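Local coordinates for protein heavy metal cation tricomponent efflux pump ZneA(CzcA-like) (Cupriavidus metallidurans, PDB 4K0J) that probably exports zinc ions across the inner membrane in exchange for protons, as the RND-family pump of a tripartite heavy-metal efflux system, at residues M79-S84 and T94-D99; R71-V76 and Q108-R113. All coordinates share one frame; numbering follows the deposited sequence.

Both interactions lie in one beta-alpha-beta-beta-alpha-beta unit of ferredoxin-like topology, consistent with the PN1 subdomain of the porter region in RND pumps. Interaction 1 is nested along the chain inside the loop closed by interaction 2: helix 62-73 leads into strand 79-87, and strand 90-97 leads into helix 103-113. Their centres are 11 Å apart. The hairpin of interaction 1 is part of the sheet, and the helices of interaction 2 pack on it, with Ile73 CG2 lying 3.6 Å from Met82 CE and 3.8 Å from Val95 CG2. Interaction 2 lies at the subunit interface, bordering a second subunit, whereas no other chain touches the segments of interaction 1.

Interaction 1 (M79-S84 and T94-D99); sequences MHVMRS and TVVFKD
His80 and Val81 both face Val96 across an antiparallel beta hairpin, forming a classic beta bulge. Val96 O accepts two bonds of 2.9 Å, from His80 N and Val81 N. The first donor lies in the carbonyl plane on a lone pair, whereas the second is tilted 32° from that plane. Val96 N donates back to Val81 O, and beyond the bulge Arg83 N donates to Thr94 O, so the regular register resumes toward Ser84. Val81 CB packs 3.7 Å from Val96 CG1 on the face that also carries Arg83 and Thr94. On the other face, Met82 CG meets Val95 CG2 at 3.7 Å, with Met82 CG anti to its amide nitrogen (chi1 -161°) and the rest of the chain extended. Met79 CG touches Val95 CG1 at 3.9 Å, the two side chains crossing at about a right angle.

The sheet continues on both sides: Ser84 pairs with Arg801 of strand 788-802 and Met82 with Met803 just after it, while Val95 pairs with Ser47 of strand 46-52. Arg83 NH1 reaches out of the hairpin to Leu660 O. At the bulged end, Val96 CG2 comes to the edge of the imidazole of His80, in its plane and 4.0 Å from ND1.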
# COMPACT_ATOMS: atom_id res chain seq x y z
N MET C 79 12.90 -10.87 0.32
CA MET C 79 13.03 -12.30 0.07
C MET C 79 13.86 -12.97 1.16
O MET C 79 14.83 -12.40 1.65
CB MET C 79 13.67 -12.55 -1.29
CG MET C 79 13.61 -14.00 -1.74
SD MET C 79 15.20 -14.62 -2.30
CE MET C 79 16.10 -14.71 -0.75
N HIS C 80 13.48 -14.19 1.55
CA HIS C 80 14.22 -14.93 2.56
C HIS C 80 14.74 -16.25 2.02
O HIS C 80 15.94 -16.49 2.00
CB HIS C 80 13.34 -15.19 3.78
CG HIS C 80 14.03 -15.97 4.86
ND1 HIS C 80 13.51 -17.13 5.40
CD2 HIS C 80 15.20 -15.76 5.51
CE1 HIS C 80 14.33 -17.59 6.33
NE2 HIS C 80 15.36 -16.78 6.41
N VAL C 81 13.83 -17.11 1.59
CA VAL C 81 14.20 -18.39 0.99
C VAL C 81 13.57 -18.52 -0.39
O VAL C 81 12.39 -18.24 -0.56
CB VAL C 81 13.75 -19.58 1.85
CG1 VAL C 81 14.17 -20.89 1.22
CG2 VAL C 81 14.33 -19.47 3.25
N MET C 82 14.37 -18.94 -1.37
CA MET C 82 13.84 -19.10 -2.72
C MET C 82 14.04 -20.50 -3.28
O MET C 82 15.16 -20.91 -3.55
CB MET C 82 14.43 -18.07 -3.67
CG MET C 82 13.61 -17.90 -4.92
SD MET C 82 14.57 -17.31 -6.32
CE MET C 82 13.30 -17.31 -7.58
N ARG C 83 12.94 -21.22 -3.46
CA ARG C 83 12.97 -22.58 -4.00
C ARG C 83 12.24 -22.63 -5.34
O ARG C 83 11.52 -21.71 -5.69
CB ARG C 83 12.30 -23.54 -3.01
CG ARG C 83 13.27 -24.15 -2.02
CD ARG C 83 12.93 -23.80 -0.59
NE ARG C 83 11.65 -24.37 -0.17
CZ ARG C 83 11.19 -24.32 1.07
NH1 ARG C 83 11.91 -23.74 2.02
NH2 ARG C 83 10.02 -24.86 1.37
N SER C 84 12.44 -23.71 -6.08
CA SER C 84 11.77 -23.87 -7.37
C SER C 84 11.79 -25.32 -7.87
O SER C 84 12.74 -26.06 -7.59
CB SER C 84 12.40 -22.95 -8.42
OG SER C 84 13.79 -23.19 -8.56
N THR C 94 8.67 -21.29 -5.64
CA THR C 94 8.21 -20.88 -4.32
C THR C 94 9.13 -19.81 -3.74
O THR C 94 10.35 -19.96 -3.76
CB THR C 94 8.13 -22.08 -3.35
OG1 THR C 94 7.11 -22.98 -3.78
CG2 THR C 94 7.80 -21.61 -1.94
N VAL C 95 8.54 -18.72 -3.25
CA VAL C 95 9.32 -17.70 -2.55
C VAL C 95 8.75 -17.44 -1.17
O VAL C 95 7.59 -17.09 -1.03
CB VAL C 95 9.35 -16.36 -3.31
CG1 VAL C 95 9.94 -15.26 -2.42
CG2 VAL C 95 10.16 -16.50 -4.58
N VAL C 96 9.58 -17.61 -0.14
CA VAL C 96 9.20 -17.23 1.21
C VAL C 96 10.00 -16.00 1.62
O VAL C 96 11.18 -15.88 1.30
CB VAL C 96 9.37 -18.40 2.22
CG1 VAL C 96 10.04 -19.59 1.55
CG2 VAL C 96 10.15 -17.97 3.45
N PHE C 97 9.32 -15.07 2.29
CA PHE C 97 9.87 -13.75 2.61
C PHE C 97 10.36 -13.63 4.04
O PHE C 97 10.21 -14.55 4.84
CB PHE C 97 8.81 -12.67 2.35
CG PHE C 97 8.42 -12.53 0.90
CD1 PHE C 97 7.55 -13.43 0.31
CD2 PHE C 97 8.92 -11.49 0.14
CE1 PHE C 97 7.19 -13.30 -1.01
CE2 PHE C 97 8.55 -11.36 -1.19
CZ PHE C 97 7.69 -12.26 -1.76
N LYS C 98 10.96 -12.49 4.36
CA LYS C 98 11.39 -12.21 5.73
C LYS C 98 10.16 -11.84 6.54
O LYS C 98 9.10 -11.61 5.98
CB LYS C 98 12.41 -11.06 5.76
CG LYS C 98 13.86 -11.50 5.79
CD LYS C 98 14.20 -12.23 7.09
CE LYS C 98 15.66 -12.68 7.12
NZ LYS C 98 15.96 -13.50 8.33
N ASP C 99 10.30 -11.80 7.86
CA ASP C 99 9.18 -11.45 8.72
C ASP C 99 8.94 -9.94 8.76
O ASP C 99 9.87 -9.14 8.72
CB ASP C 99 9.37 -12.01 10.13
CG ASP C 99 8.63 -13.31 10.34
OD1 ASP C 99 8.32 -13.99 9.33
OD2 ASP C 99 8.36 -13.67 11.50

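Interaction 2 (R71-V76 and Q108-R113); sequences REIMGV and QRLQER
Helix 62-73 and the residues leading out of it pack against helix 103-113 in the PN1-like unit, where Ile73 and Val76 meet Leu110 and Arg113. Leu110 CD1 bridges the first two residues: it lies 3.7 Å from Ile73 CG2 and 4.2 Å from Val76 CG1. With the leucine CG anti to the main-chain nitrogen (chi1 -157°), its end comes nearer the opposite segment. Val76 CG1 also rests against the aliphatic part of Arg113, 3.5 Å from its CG.

Past that point the Arg113 chain bends at both chi2 and chi3 (-56° and -57°), laying its guanidinium against the type I beta turn Ile73-Val76, in which Val76 N is bonded to Ile73 O at 2.9 Å. Glu72 O sits over one face of the guanidinium, a poor direction for hydrogen bonding, while Gly75 O lies at its edge, in the plane and 3.5 Å from NH1. The carboxylate of Glu72 stays apart from the charged end of the arginine, with Glu72 OE2 5.2 Å from Arg113 NE.

Within helix 103-113, Arg109, one turn before Arg113, forms a salt bridge with Glu112 in the guanidinium plane, Glu112 OE2 being met by NH1. The other carboxylate oxygen of Glu112 forms a salt bridge to Arg107 of the second subunit, and Arg109 also makes a cation-pi contact with Trp105 of its own chain. Arg113 also packs on Lys165 of the second subunit.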
# COMPACT_ATOMS: atom_id res chain seq x y z
N ARG C 71 16.57 -15.83 -11.73
CA ARG C 71 17.49 -14.69 -11.76
C ARG C 71 16.79 -13.38 -11.36
O ARG C 71 17.23 -12.71 -10.42
CB ARG C 71 18.13 -14.53 -13.15
CG ARG C 71 18.98 -15.71 -13.60
CD ARG C 71 19.80 -15.35 -14.83
NE ARG C 71 20.57 -16.48 -15.34
CZ ARG C 71 20.28 -17.15 -16.45
NH1 ARG C 71 19.22 -16.80 -17.17
NH2 ARG C 71 21.04 -18.16 -16.83
N GLU C 72 15.72 -13.02 -12.06
CA GLU C 72 15.03 -11.77 -11.74
C GLU C 72 14.33 -11.78 -10.37
O GLU C 72 14.47 -10.85 -9.58
CB GLU C 72 14.06 -11.36 -12.86
CG GLU C 72 13.16 -12.48 -13.38
CD GLU C 72 12.40 -12.07 -14.63
OE1 GLU C 72 12.14 -12.94 -15.49
OE2 GLU C 72 12.05 -10.88 -14.76
N ILE C 73 13.59 -12.85 -10.09
CA ILE C 73 12.84 -12.99 -8.85
C ILE C 73 13.74 -13.06 -7.60
O ILE C 73 13.33 -12.63 -6.52
CB ILE C 73 11.90 -14.21 -8.92
CG1 ILE C 73 10.87 -14.02 -10.03
CG2 ILE C 73 11.18 -14.45 -7.60
CD1 ILE C 73 9.92 -15.19 -10.20
N MET C 74 14.96 -13.58 -7.74
CA MET C 74 15.89 -13.64 -6.60
C MET C 74 16.09 -12.26 -5.97
O MET C 74 16.34 -12.14 -4.78
CB MET C 74 17.23 -14.24 -7.02
CG MET C 74 18.28 -14.32 -5.91
SD MET C 74 17.92 -15.51 -4.60
CE MET C 74 19.27 -15.22 -3.47
N GLY C 75 15.94 -11.22 -6.79
CA GLY C 75 16.15 -9.86 -6.34
C GLY C 75 14.93 -9.15 -5.77
O GLY C 75 14.99 -7.96 -5.48
N VAL C 76 13.81 -9.87 -5.60
CA VAL C 76 12.65 -9.25 -4.97
C VAL C 76 12.98 -8.85 -3.54
O VAL C 76 13.67 -9.57 -2.82
CB VAL C 76 11.39 -10.16 -4.98
CG1 VAL C 76 10.98 -10.50 -6.40
CG2 VAL C 76 11.60 -11.42 -4.15
N GLN C 108 2.88 -8.17 -4.69
CA GLN C 108 2.98 -7.10 -5.67
C GLN C 108 4.39 -6.99 -6.23
O GLN C 108 4.57 -6.79 -7.42
CB GLN C 108 2.54 -5.76 -5.06
CG GLN C 108 2.25 -4.69 -6.08
CD GLN C 108 1.22 -5.13 -7.09
OE1 GLN C 108 1.38 -4.93 -8.30
NE2 GLN C 108 0.13 -5.73 -6.60
N ARG C 109 5.39 -7.11 -5.36
CA ARG C 109 6.77 -7.04 -5.82
C ARG C 109 7.08 -8.22 -6.74
O ARG C 109 7.72 -8.09 -7.79
CB ARG C 109 7.73 -7.05 -4.63
CG ARG C 109 7.39 -6.07 -3.51
CD ARG C 109 7.72 -4.63 -3.87
NE ARG C 109 6.71 -4.02 -4.73
CZ ARG C 109 5.57 -3.48 -4.30
NH1 ARG C 109 4.72 -2.95 -5.16
NH2 ARG C 109 5.29 -3.47 -3.01
N LEU C 110 6.59 -9.38 -6.31
CA LEU C 110 6.73 -10.61 -7.06
C LEU C 110 6.09 -10.41 -8.42
O LEU C 110 6.74 -10.60 -9.45
CB LEU C 110 6.02 -11.74 -6.31
CG LEU C 110 6.47 -13.17 -6.61
CD1 LEU C 110 7.94 -13.33 -6.27
CD2 LEU C 110 5.62 -14.15 -5.82
N GLN C 111 4.83 -10.01 -8.42
CA GLN C 111 4.08 -9.81 -9.66
C GLN C 111 4.77 -8.81 -10.59
O GLN C 111 4.75 -8.99 -11.81
CB GLN C 111 2.66 -9.35 -9.36
CG GLN C 111 1.74 -9.45 -10.55
CD GLN C 111 1.67 -10.86 -11.11
OE1 GLN C 111 1.58 -11.83 -10.35
NE2 GLN C 111 1.72 -10.98 -12.42
N GLU C 112 5.37 -7.78 -10.01
CA GLU C 112 6.12 -6.80 -10.79
C GLU C 112 7.30 -7.47 -11.48
O GLU C 112 7.50 -7.30 -12.68
CB GLU C 112 6.61 -5.66 -9.91
CG GLU C 112 5.54 -4.67 -9.49
CD GLU C 112 6.07 -3.56 -8.60
OE1 GLU C 112 7.06 -2.90 -8.99
OE2 GLU C 112 5.51 -3.36 -7.50
N ARG C 113 8.07 -8.23 -10.71
CA ARG C 113 9.29 -8.84 -11.24
C ARG C 113 9.05 -9.91 -12.31
O ARG C 113 9.85 -10.06 -13.23
CB ARG C 113 10.15 -9.41 -10.11
CG ARG C 113 10.64 -8.35 -9.13
CD ARG C 113 11.40 -7.26 -9.85
NE ARG C 113 12.53 -7.79 -10.60
CZ ARG C 113 13.73 -8.02 -10.09
NH1 ARG C 113 13.96 -7.78 -8.80
NH2 ARG C 113 14.70 -8.51 -10.85